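Local coordinates for TqaA (Penicillium aethiopicum, PDB 5DLK), which is a fungal nonribosomal peptide synthetase whose terminal condensation-like domain, the part in this chain, probably closes the finished peptide into a macrocycle, at residues 20-30 with 47-55; 431-439 with 449-460. One frame throughout, in Å; residues are numbered along the deposited sequence. Where two conformers were deposited one is given.

Contact 1: 20-30 with 47-55; sequences PFSLSPIKDPQ and TLEDLLPAT
A classic beta bulge, with Glu49 and Asp50 both facing Val113, sits where Phe21 and Ser24 of the N-terminal lead-in and Pro29, at the start of helix 29-38, meet strand 47-53, an outer strand of a three-stranded antiparallel sheet of the condensation domain. At the bulge, Asp50 OD1 accepts Phe21 N at 2.8 Å, from above the carboxylate plane (N-H...O 149°), and also Leu51 N at 2.8 Å, on its anti side. OD2 is hydrogen-bonded to Tyr213 OH, on helix 208-218. With an alanine here, Phe21 N, Leu51 N and the Tyr213 hydroxyl would probably be left without their shared partner group, and the type I turn from Phe21 to Ser24 less firmly tied to the strand. With CG beside its backbone N (chi1 -56°), the Phe21 ring is carried over Asp50 CA, which stands over one face, 4.1 Å from the centroid in a CH-pi contact, while Leu48 CD2 meets the edge, 3.5 Å from Phe21 CE1. That same Leu48 methyl lies 3.5 Å from Pro29 CB. Leu51 CD1 also touches Pro29 CB, at 3.8 Å. Water bridges flank this apolar patch, one joining Leu23 N to Leu51 O, the other Gln30 OE1 to Leu48 N. Ser24 OG donates to Ile26 O, two residues on, and Ile26 crosses Leu51 at about a right angle, its CD1 3.3 Å from Leu51 CD2, tighter than usual van der Waals contact.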
loop_
_atom_site.group_PDB
_atom_site.type_symbol
_atom_site.label_atom_id
_atom_site.label_comp_id
_atom_site.label_asym_id
_atom_site.label_seq_id
_atom_site.Cartn_x
_atom_site.Cartn_y
_atom_site.Cartn_z
ATOM N N PRO A 20 -8.418 12.897 -21.299
ATOM C CA PRO A 20 -6.996 12.896 -20.940
ATOM C C PRO A 20 -6.405 14.296 -20.804
ATOM O O PRO A 20 -6.750 15.185 -21.585
ATOM C CB PRO A 20 -6.348 12.137 -22.105
ATOM C CG PRO A 20 -7.434 11.200 -22.559
ATOM C CD PRO A 20 -8.699 12.018 -22.448
ATOM N N PHE A 21 -5.533 14.457 -19.807
ATOM C CA PHE A 21 -4.792 15.689 -19.500
ATOM C C PHE A 21 -5.657 16.749 -18.797
ATOM O O PHE A 21 -5.157 17.820 -18.435
ATOM C CB PHE A 21 -4.147 16.279 -20.763
ATOM C CG PHE A 21 -3.238 15.319 -21.476
ATOM C CD1 PHE A 21 -2.000 14.992 -20.936
ATOM C CD2 PHE A 21 -3.625 14.729 -22.676
ATOM C CE1 PHE A 21 -1.150 14.099 -21.593
ATOM C CE2 PHE A 21 -2.780 13.836 -23.333
ATOM C CZ PHE A 21 -1.544 13.523 -22.788
ATOM N N SER A 22 -6.922 16.424 -18.551
ATOM C CA SER A 22 -7.830 17.373 -17.903
ATOM C C SER A 22 -7.420 17.664 -16.458
ATOM O O SER A 22 -7.813 18.692 -15.905
ATOM C CB SER A 22 -9.285 16.879 -17.965
ATOM O OG SER A 22 -9.505 15.674 -17.254
ATOM N N LEU A 23 -6.598 16.796 -15.858
ATOM C CA LEU A 23 -6.081 17.058 -14.516
ATOM C C LEU A 23 -4.590 17.377 -14.513
ATOM O O LEU A 23 -3.972 17.434 -13.454
ATOM C CB LEU A 23 -6.352 15.864 -13.597
ATOM C CG LEU A 23 -7.819 15.475 -13.455
ATOM C CD1 LEU A 23 -7.966 14.181 -12.666
ATOM C CD2 LEU A 23 -8.607 16.618 -12.799
ATOM N N SER A 24 -4.005 17.589 -15.693
ATOM C CA SER A 24 -2.575 17.872 -15.769
ATOM C C SER A 24 -2.213 19.219 -15.141
ATOM O O SER A 24 -2.781 20.244 -15.502
ATOM C CB SER A 24 -2.099 17.848 -17.226
ATOM O OG SER A 24 -0.806 18.415 -17.329
ATOM N N PRO A 25 -1.266 19.225 -14.191
ATOM C CA PRO A 25 -0.807 20.520 -13.671
ATOM C C PRO A 25 0.224 21.170 -14.594
ATOM O O PRO A 25 0.745 22.241 -14.283
ATOM C CB PRO A 25 -0.181 20.157 -12.320
ATOM C CG PRO A 25 0.231 18.740 -12.466
ATOM C CD PRO A 25 -0.744 18.089 -13.407
ATOM N N ILE A 26 0.502 20.507 -15.716
ATOM C CA ILE A 26 1.498 20.946 -16.693
ATOM C C ILE A 26 0.777 21.591 -17.863
ATOM O O ILE A 26 -0.099 20.961 -18.461
ATOM C CB ILE A 26 2.343 19.784 -17.277
ATOM C CG1 ILE A 26 3.252 19.156 -16.241
ATOM C CG2 ILE A 26 3.247 20.311 -18.380
ATOM C CD1 ILE A 26 2.524 18.297 -15.276
ATOM N N LYS A 27 1.149 22.818 -18.206
ATOM C CA LYS A 27 0.577 23.466 -19.382
ATOM C C LYS A 27 0.801 22.636 -20.659
ATOM O O LYS A 27 -0.105 22.489 -21.476
ATOM C CB LYS A 27 1.151 24.887 -19.535
ATOM C CG LYS A 27 2.606 24.961 -20.019
ATOM C CD LYS A 27 3.013 26.372 -20.458
ATOM C CE LYS A 27 1.820 27.217 -20.893
ATOM N NZ LYS A 27 2.221 28.326 -21.809
ATOM N N ASP A 28 1.991 22.057 -20.798
ATOM C CA ASP A 28 2.362 21.341 -22.017
ATOM C C ASP A 28 2.973 19.969 -21.709
ATOM O O ASP A 28 4.197 19.834 -21.633
ATOM C CB ASP A 28 3.338 22.192 -22.836
ATOM C CG ASP A 28 3.615 21.617 -24.210
ATOM O OD1 ASP A 28 2.977 20.608 -24.590
ATOM O OD2 ASP A 28 4.459 22.200 -24.923
ATOM N N PRO A 29 2.116 18.955 -21.521
ATOM C CA PRO A 29 2.571 17.591 -21.217
ATOM C C PRO A 29 3.445 16.966 -22.304
ATOM O O PRO A 29 4.388 16.252 -21.970
ATOM C CB PRO A 29 1.263 16.799 -21.062
ATOM C CG PRO A 29 0.154 17.719 -21.521
ATOM C CD PRO A 29 0.659 19.107 -21.347
ATOM N N GLN A 30 3.142 17.221 -23.573
ATOM C CA GLN A 30 3.905 16.599 -24.655
ATOM C C GLN A 30 5.353 17.070 -24.655
ATOM O O GLN A 30 6.255 16.299 -24.971
ATOM C CB GLN A 30 3.236 16.872 -26.011
ATOM C CG GLN A 30 1.806 16.342 -26.095
ATOM C CD GLN A 30 1.739 14.821 -26.080
ATOM O OE1 GLN A 30 2.756 14.140 -26.232
ATOM N NE2 GLN A 30 0.540 14.282 -25.888
ATOM N N THR A 47 4.572 6.946 -26.509
ATOM C CA THR A 47 3.729 8.125 -26.595
ATOM C C THR A 47 3.181 8.461 -25.210
ATOM O O THR A 47 3.129 7.598 -24.333
ATOM C CB THR A 47 2.565 7.922 -27.556
ATOM O OG1 THR A 47 1.757 6.831 -27.101
ATOM C CG2 THR A 47 3.099 7.605 -28.960
ATOM N N LEU A 48 2.775 9.709 -25.026
ATOM C CA LEU A 48 2.181 10.125 -23.755
ATOM C C LEU A 48 0.664 10.033 -23.832
ATOM O O LEU A 48 0.016 10.803 -24.554
ATOM C CB LEU A 48 2.610 11.544 -23.396
ATOM C CG LEU A 48 2.108 12.064 -22.046
ATOM C CD1 LEU A 48 2.799 11.324 -20.894
ATOM C CD2 LEU A 48 2.317 13.565 -21.949
ATOM N N GLU A 49 0.097 9.085 -23.090
ATOM C CA GLU A 49 -1.336 8.836 -23.112
ATOM C C GLU A 49 -2.098 9.754 -22.140
ATOM O O GLU A 49 -3.237 10.168 -22.411
ATOM C CB GLU A 49 -1.605 7.370 -22.788
ATOM C CG GLU A 49 -3.062 7.008 -22.689
ATOM C CD GLU A 49 -3.271 5.577 -22.238
ATOM O OE1 GLU A 49 -4.240 5.330 -21.485
ATOM O OE2 GLU A 49 -2.470 4.699 -22.626
ATOM N N ASP A 50 -1.471 10.068 -21.005
ATOM C CA ASP A 50 -2.106 10.930 -20.004
ATOM C C ASP A 50 -1.063 11.506 -19.065
ATOM O O ASP A 50 0.089 11.052 -19.019
ATOM C CB ASP A 50 -3.163 10.158 -19.208
ATOM C CG ASP A 50 -4.366 11.035 -18.796
ATOM O OD1 ASP A 50 -4.222 12.271 -18.666
ATOM O OD2 ASP A 50 -5.462 10.471 -18.612
ATOM N N LEU A 51 -1.466 12.527 -18.320
ATOM C CA LEU A 51 -0.619 13.065 -17.279
ATOM C C LEU A 51 -1.536 13.503 -16.141
ATOM O O LEU A 51 -2.472 14.281 -16.358
ATOM C CB LEU A 51 0.236 14.221 -17.804
ATOM C CG LEU A 51 1.426 14.639 -16.942
ATOM C CD1 LEU A 51 2.443 15.416 -17.758
ATOM C CD2 LEU A 51 0.948 15.459 -15.743
ATOM N N LEU A 52 -1.275 12.980 -14.943
ATOM C CA LEU A 52 -2.107 13.266 -13.760
ATOM C C LEU A 52 -1.240 13.556 -12.545
ATOM O O LEU A 52 -0.091 13.149 -12.489
ATOM C CB LEU A 52 -3.037 12.088 -13.439
ATOM C CG LEU A 52 -3.960 11.579 -14.541
ATOM C CD1 LEU A 52 -3.310 10.389 -15.249
ATOM C CD2 LEU A 52 -5.317 11.217 -13.986
ATOM N N PRO A 53 -1.798 14.251 -11.542
ATOM C CA PRO A 53 -1.017 14.347 -10.303
ATOM C C PRO A 53 -0.889 12.963 -9.682
ATOM O O PRO A 53 -1.802 12.139 -9.858
ATOM C CB PRO A 53 -1.865 15.284 -9.414
ATOM C CG PRO A 53 -2.830 15.972 -10.386
ATOM C CD PRO A 53 -3.095 14.945 -11.445
ATOM N N ALA A 54 0.232 12.705 -9.012
ATOM C CA ALA A 54 0.345 11.530 -8.165
ATOM C C ALA A 54 -0.432 11.823 -6.867
ATOM O O ALA A 54 -0.464 12.964 -6.415
ATOM C CB ALA A 54 1.782 11.227 -7.869
ATOM N N THR A 55 -1.036 10.807 -6.268
ATOM C CA THR A 55 -1.789 11.027 -5.027
ATOM C C THR A 55 -0.841 11.184 -3.848
ATOM O O THR A 55 0.334 10.802 -3.917
ATOM C CB THR A 55 -2.737 9.870 -4.726
ATOM O OG1 THR A 55 -1.968 8.692 -4.428
ATOM C CG2 THR A 55 -3.651 9.600 -5.904
HETATM O O HOH W 1 -5.256 14.574 -16.563
HETATM O O HOH W 2 2.920 11.337 -27.217
#

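Contact 2: 431-439 with 449-460; sequences DRLEVQVCA and ATELANNISAII. With EDO (1,2-ethanediol), chain F.
Gln436 NE2 donates to Glu434 OE2 at 2.8 Å, on the anti lone pair and close to the amide plane, along the face of strand 433-439 that is turned from helix 446-465. The strand's opposite face carries the contact itself, helix-on-sheet packing in the C-terminal part of the condensation domain. On the polar face the other carboxylate oxygen, Glu434 OE1, takes Arg432 NE at 3.0 Å, in the guanidinium plane but 47° above the carboxylate, with a weak second bond from NH2. Arg432 NH1 reaches the syn lone pair of Asp431 OD1, so one flat guanidinium links two acids in a salt-bridge network. It probably limits how freely the Glu434 carboxylate can turn. A 1,2-ethanediol, probably from the crystallisation liquor, makes a weak bond to Gln436 OE1. Strand 433-440 lies between 265-272 and 422-428 in a six-stranded mixed sheet, and the segment axes approach to 8.3 Å, running near antiparallel at 147°. Leu433, Val435 and Val437 all point to the helix. Val437 packs against two alanines and a leucine of the helix: CG1 meets Ala449 CB at 4.1 Å, and CG2 meets Ala453 CB at 3.9 Å, while Leu452 crosses it at about a right angle and brings CD2 to both methyls. Helix 283-299 touches Leu452 through Phe294 and Ile460 through Ala290. CG1 of Val435 lies near Ala453 O and Ile456 CG2. With CG1 anti to the backbone N (chi1 175°), CG2 lies beside that N and comes to 4.0 Å from Ser457 CB. Ile460 and Val435 slide past each other in opposite directions, and Ile460 CD1 touches both Val435 CG2 at 4.1 Å and Leu433 CD2 at 4.2 Å.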
loop_
_atom_site.group_PDB
_atom_site.type_symbol
_atom_site.label_atom_id
_atom_site.label_comp_id
_atom_site.label_asym_id
_atom_site.label_seq_id
_atom_site.Cartn_x
_atom_site.Cartn_y
_atom_site.Cartn_z
ATOM N N ASP A 431 -2.022 -19.509 12.323
ATOM C CA ASP A 431 -1.504 -19.946 13.621
ATOM C C ASP A 431 -1.126 -18.791 14.553
ATOM O O ASP A 431 -0.785 -19.015 15.707
ATOM C CB ASP A 431 -0.286 -20.851 13.432
ATOM C CG ASP A 431 0.966 -20.074 13.055
ATOM O OD1 ASP A 431 0.864 -19.146 12.226
ATOM O OD2 ASP A 431 2.053 -20.385 13.596
ATOM N N ARG A 432 -1.167 -17.558 14.052
ATOM C CA ARG A 432 -0.836 -16.407 14.888
ATOM C C ARG A 432 -1.391 -15.120 14.272
ATOM O O ARG A 432 -1.545 -15.026 13.048
ATOM C CB ARG A 432 0.678 -16.281 15.061
ATOM C CG ARG A 432 1.395 -15.830 13.775
ATOM C CD ARG A 432 2.881 -16.099 13.801
ATOM N NE ARG A 432 3.561 -15.501 12.650
ATOM C CZ ARG A 432 3.525 -15.994 11.412
ATOM N NH1 ARG A 432 2.831 -17.099 11.153
ATOM N NH2 ARG A 432 4.182 -15.381 10.431
ATOM N N LEU A 433 -1.728 -14.155 15.124
ATOM C CA LEU A 433 -1.863 -12.768 14.664
ATOM C C LEU A 433 -0.521 -12.130 14.944
ATOM O O LEU A 433 -0.050 -12.130 16.079
ATOM C CB LEU A 433 -3.000 -12.024 15.383
ATOM C CG LEU A 433 -3.137 -10.536 15.004
ATOM C CD1 LEU A 433 -3.774 -10.384 13.640
ATOM C CD2 LEU A 433 -3.938 -9.755 16.048
ATOM N N GLU A 434 0.131 -11.620 13.908
ATOM C CA GLU A 434 1.450 -11.036 14.098
ATOM C C GLU A 434 1.377 -9.519 14.147
ATOM O O GLU A 434 0.927 -8.893 13.193
ATOM C CB GLU A 434 2.388 -11.482 12.985
ATOM C CG GLU A 434 3.826 -11.160 13.271
ATOM C CD GLU A 434 4.749 -11.835 12.283
ATOM O OE1 GLU A 434 5.142 -12.996 12.535
ATOM O OE2 GLU A 434 5.042 -11.214 11.250
ATOM N N VAL A 435 1.779 -8.944 15.274
ATOM C CA VAL A 435 1.857 -7.504 15.420
ATOM C C VAL A 435 3.261 -7.085 14.998
ATOM O O VAL A 435 4.255 -7.590 15.523
ATOM C CB VAL A 435 1.535 -7.066 16.876
ATOM C CG1 VAL A 435 1.729 -5.564 17.071
ATOM C CG2 VAL A 435 0.118 -7.521 17.280
ATOM N N GLN A 436 3.344 -6.182 14.026
ATOM C CA GLN A 436 4.624 -5.742 13.502
ATOM C C GLN A 436 4.760 -4.245 13.705
ATOM O O GLN A 436 3.865 -3.487 13.337
ATOM C CB GLN A 436 4.733 -6.074 12.014
ATOM C CG GLN A 436 4.292 -7.501 11.672
ATOM C CD GLN A 436 4.218 -7.746 10.177
ATOM O OE1 GLN A 436 4.110 -6.807 9.390
ATOM N NE2 GLN A 436 4.287 -9.014 9.778
ATOM N N VAL A 437 5.868 -3.812 14.283
ATOM C CA VAL A 437 6.141 -2.387 14.395
ATOM C C VAL A 437 7.278 -2.042 13.444
ATOM O O VAL A 437 8.307 -2.746 13.411
ATOM C CB VAL A 437 6.521 -1.991 15.839
ATOM C CG1 VAL A 437 6.952 -0.527 15.888
ATOM C CG2 VAL A 437 5.359 -2.283 16.804
ATOM N N CYS A 438 7.093 -0.973 12.669
ATOM C CA CYS A 438 8.134 -0.520 11.746
ATOM C C CYS A 438 8.366 0.974 11.922
ATOM O O CYS A 438 7.449 1.794 11.742
ATOM C CB CYS A 438 7.750 -0.820 10.294
ATOM S SG CYS A 438 9.090 -0.408 9.125
ATOM N N ALA A 439 9.591 1.330 12.277
ATOM C CA ALA A 439 9.929 2.727 12.496
ATOM C C ALA A 439 11.431 2.896 12.462
ATOM O O ALA A 439 12.178 1.971 12.777
ATOM C CB ALA A 439 9.378 3.226 13.854
ATOM N N ALA A 449 10.419 -0.257 20.697
ATOM C CA ALA A 449 9.543 -0.890 19.708
ATOM C C ALA A 449 9.093 -2.263 20.217
ATOM O O ALA A 449 7.958 -2.681 19.970
ATOM C CB ALA A 449 10.234 -1.009 18.378
ATOM N N THR A 450 9.984 -2.963 20.925
ATOM C CA THR A 450 9.636 -4.266 21.483
ATOM C C THR A 450 8.519 -4.057 22.505
ATOM O O THR A 450 7.569 -4.834 22.558
ATOM C CB THR A 450 10.862 -4.989 22.140
ATOM O OG1 THR A 450 11.810 -5.367 21.133
ATOM C CG2 THR A 450 10.425 -6.259 22.845
ATOM N N GLU A 451 8.625 -2.995 23.299
ATOM C CA GLU A 451 7.619 -2.731 24.330
ATOM C C GLU A 451 6.290 -2.348 23.701
ATOM O O GLU A 451 5.231 -2.775 24.169
ATOM C CB GLU A 451 8.073 -1.630 25.291
ATOM C CG GLU A 451 7.111 -1.388 26.471
ATOM C CD GLU A 451 6.944 -2.599 27.416
ATOM O OE1 GLU A 451 7.696 -3.592 27.300
ATOM O OE2 GLU A 451 6.054 -2.554 28.295
ATOM N N LEU A 452 6.342 -1.553 22.636
ATOM C CA LEU A 452 5.128 -1.194 21.913
ATOM C C LEU A 452 4.435 -2.440 21.357
ATOM O O LEU A 452 3.241 -2.616 21.543
ATOM C CB LEU A 452 5.443 -0.219 20.776
ATOM C CG LEU A 452 4.226 0.187 19.947
ATOM C CD1 LEU A 452 3.173 0.895 20.796
ATOM C CD2 LEU A 452 4.674 1.037 18.751
ATOM N N ALA A 453 5.183 -3.303 20.671
ATOM C CA ALA A 453 4.580 -4.507 20.101
ATOM C C ALA A 453 4.018 -5.412 21.202
ATOM O O ALA A 453 2.946 -6.010 21.049
ATOM C CB ALA A 453 5.613 -5.272 19.230
ATOM N N ASN A 454 4.746 -5.512 22.311
ATOM C CA ASN A 454 4.294 -6.301 23.451
ATOM C C ASN A 454 3.012 -5.766 24.074
ATOM O O ASN A 454 2.088 -6.525 24.346
ATOM C CB ASN A 454 5.385 -6.357 24.519
ATOM C CG ASN A 454 6.472 -7.368 24.171
ATOM O OD1 ASN A 454 6.287 -8.204 23.282
ATOM N ND2 ASN A 454 7.608 -7.288 24.857
ATOM N N ASN A 455 2.979 -4.464 24.322
ATOM C CA ASN A 455 1.807 -3.850 24.967
ATOM C C ASN A 455 0.546 -3.951 24.101
ATOM O O ASN A 455 -0.526 -4.324 24.581
ATOM C CB ASN A 455 2.064 -2.375 25.268
ATOM C CG ASN A 455 3.096 -2.153 26.361
ATOM O OD1 ASN A 455 3.588 -1.034 26.516
ATOM N ND2 ASN A 455 3.462 -3.210 27.088
ATOM N N ILE A 456 0.687 -3.578 22.832
ATOM C CA ILE A 456 -0.433 -3.647 21.890
ATOM C C ILE A 456 -0.955 -5.080 21.799
ATOM O O ILE A 456 -2.154 -5.312 21.890
ATOM C CB ILE A 456 -0.033 -3.164 20.468
ATOM C CG1 ILE A 456 0.366 -1.678 20.472
ATOM C CG2 ILE A 456 -1.176 -3.388 19.478
ATOM C CD1 ILE A 456 -0.749 -0.726 20.923
ATOM N N SER A 457 -0.050 -6.048 21.639
ATOM C CA SER A 457 -0.497 -7.433 21.548
ATOM C C SER A 457 -1.159 -7.904 22.853
ATOM O O SER A 457 -2.143 -8.640 22.797
ATOM C CB SER A 457 0.670 -8.353 21.152
ATOM O OG SER A 457 1.666 -8.373 22.150
ATOM N N ALA A 458 -0.655 -7.462 24.006
ATOM C CA ALA A 458 -1.235 -7.842 25.293
ATOM C C ALA A 458 -2.667 -7.331 25.442
ATOM O O ALA A 458 -3.543 -8.030 25.956
ATOM C CB ALA A 458 -0.371 -7.318 26.452
ATOM N N ILE A 459 -2.883 -6.092 25.017
ATOM C CA ILE A 459 -4.230 -5.505 25.059
ATOM C C ILE A 459 -5.176 -6.242 24.131
ATOM O O ILE A 459 -6.313 -6.544 24.520
ATOM C CB ILE A 459 -4.198 -3.999 24.694
ATOM C CG1 ILE A 459 -3.369 -3.229 25.726
ATOM C CG2 ILE A 459 -5.649 -3.422 24.651
ATOM C CD1 ILE A 459 -2.807 -1.931 25.172
ATOM N N ILE A 460 -4.724 -6.554 22.916
ATOM C CA ILE A 460 -5.566 -7.303 21.974
ATOM C C ILE A 460 -6.021 -8.625 22.609
ATOM O O ILE A 460 -7.201 -8.986 22.574
ATOM C CB ILE A 460 -4.817 -7.593 20.664
ATOM C CG1 ILE A 460 -4.593 -6.286 19.870
ATOM C CG2 ILE A 460 -5.607 -8.578 19.810
ATOM C CD1 ILE A 460 -3.636 -6.444 18.652
HETATM C C1 EDO F . 7.967 -8.116 7.258
HETATM O O1 EDO F . 6.553 -7.884 7.360
HETATM C C2 EDO F . 8.550 -7.264 6.134
HETATM O O2 EDO F . 9.917 -6.946 6.436
#

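Overall arrangement
The two contacts lie on opposite sides of the chain's centre, 43 Å apart between their centres and about 19 Å between nearest atoms. They follow one another along the chain and do not touch. Contact 1 fastens the N-terminal lead-in to an outer strand; contact 2 packs the last helix on the six-stranded sheet of the C-terminal part, in keeping with the two-lobed build of condensation domains. Phosphopantetheine, absent from this model, binds this protein at residues including Thr282 and Asn392. Contact 1 is remote from these sites, whereas in contact 2 the Leu433 side chain is about 9 Å from that of Asn392 and about 11 Å from that of Thr282.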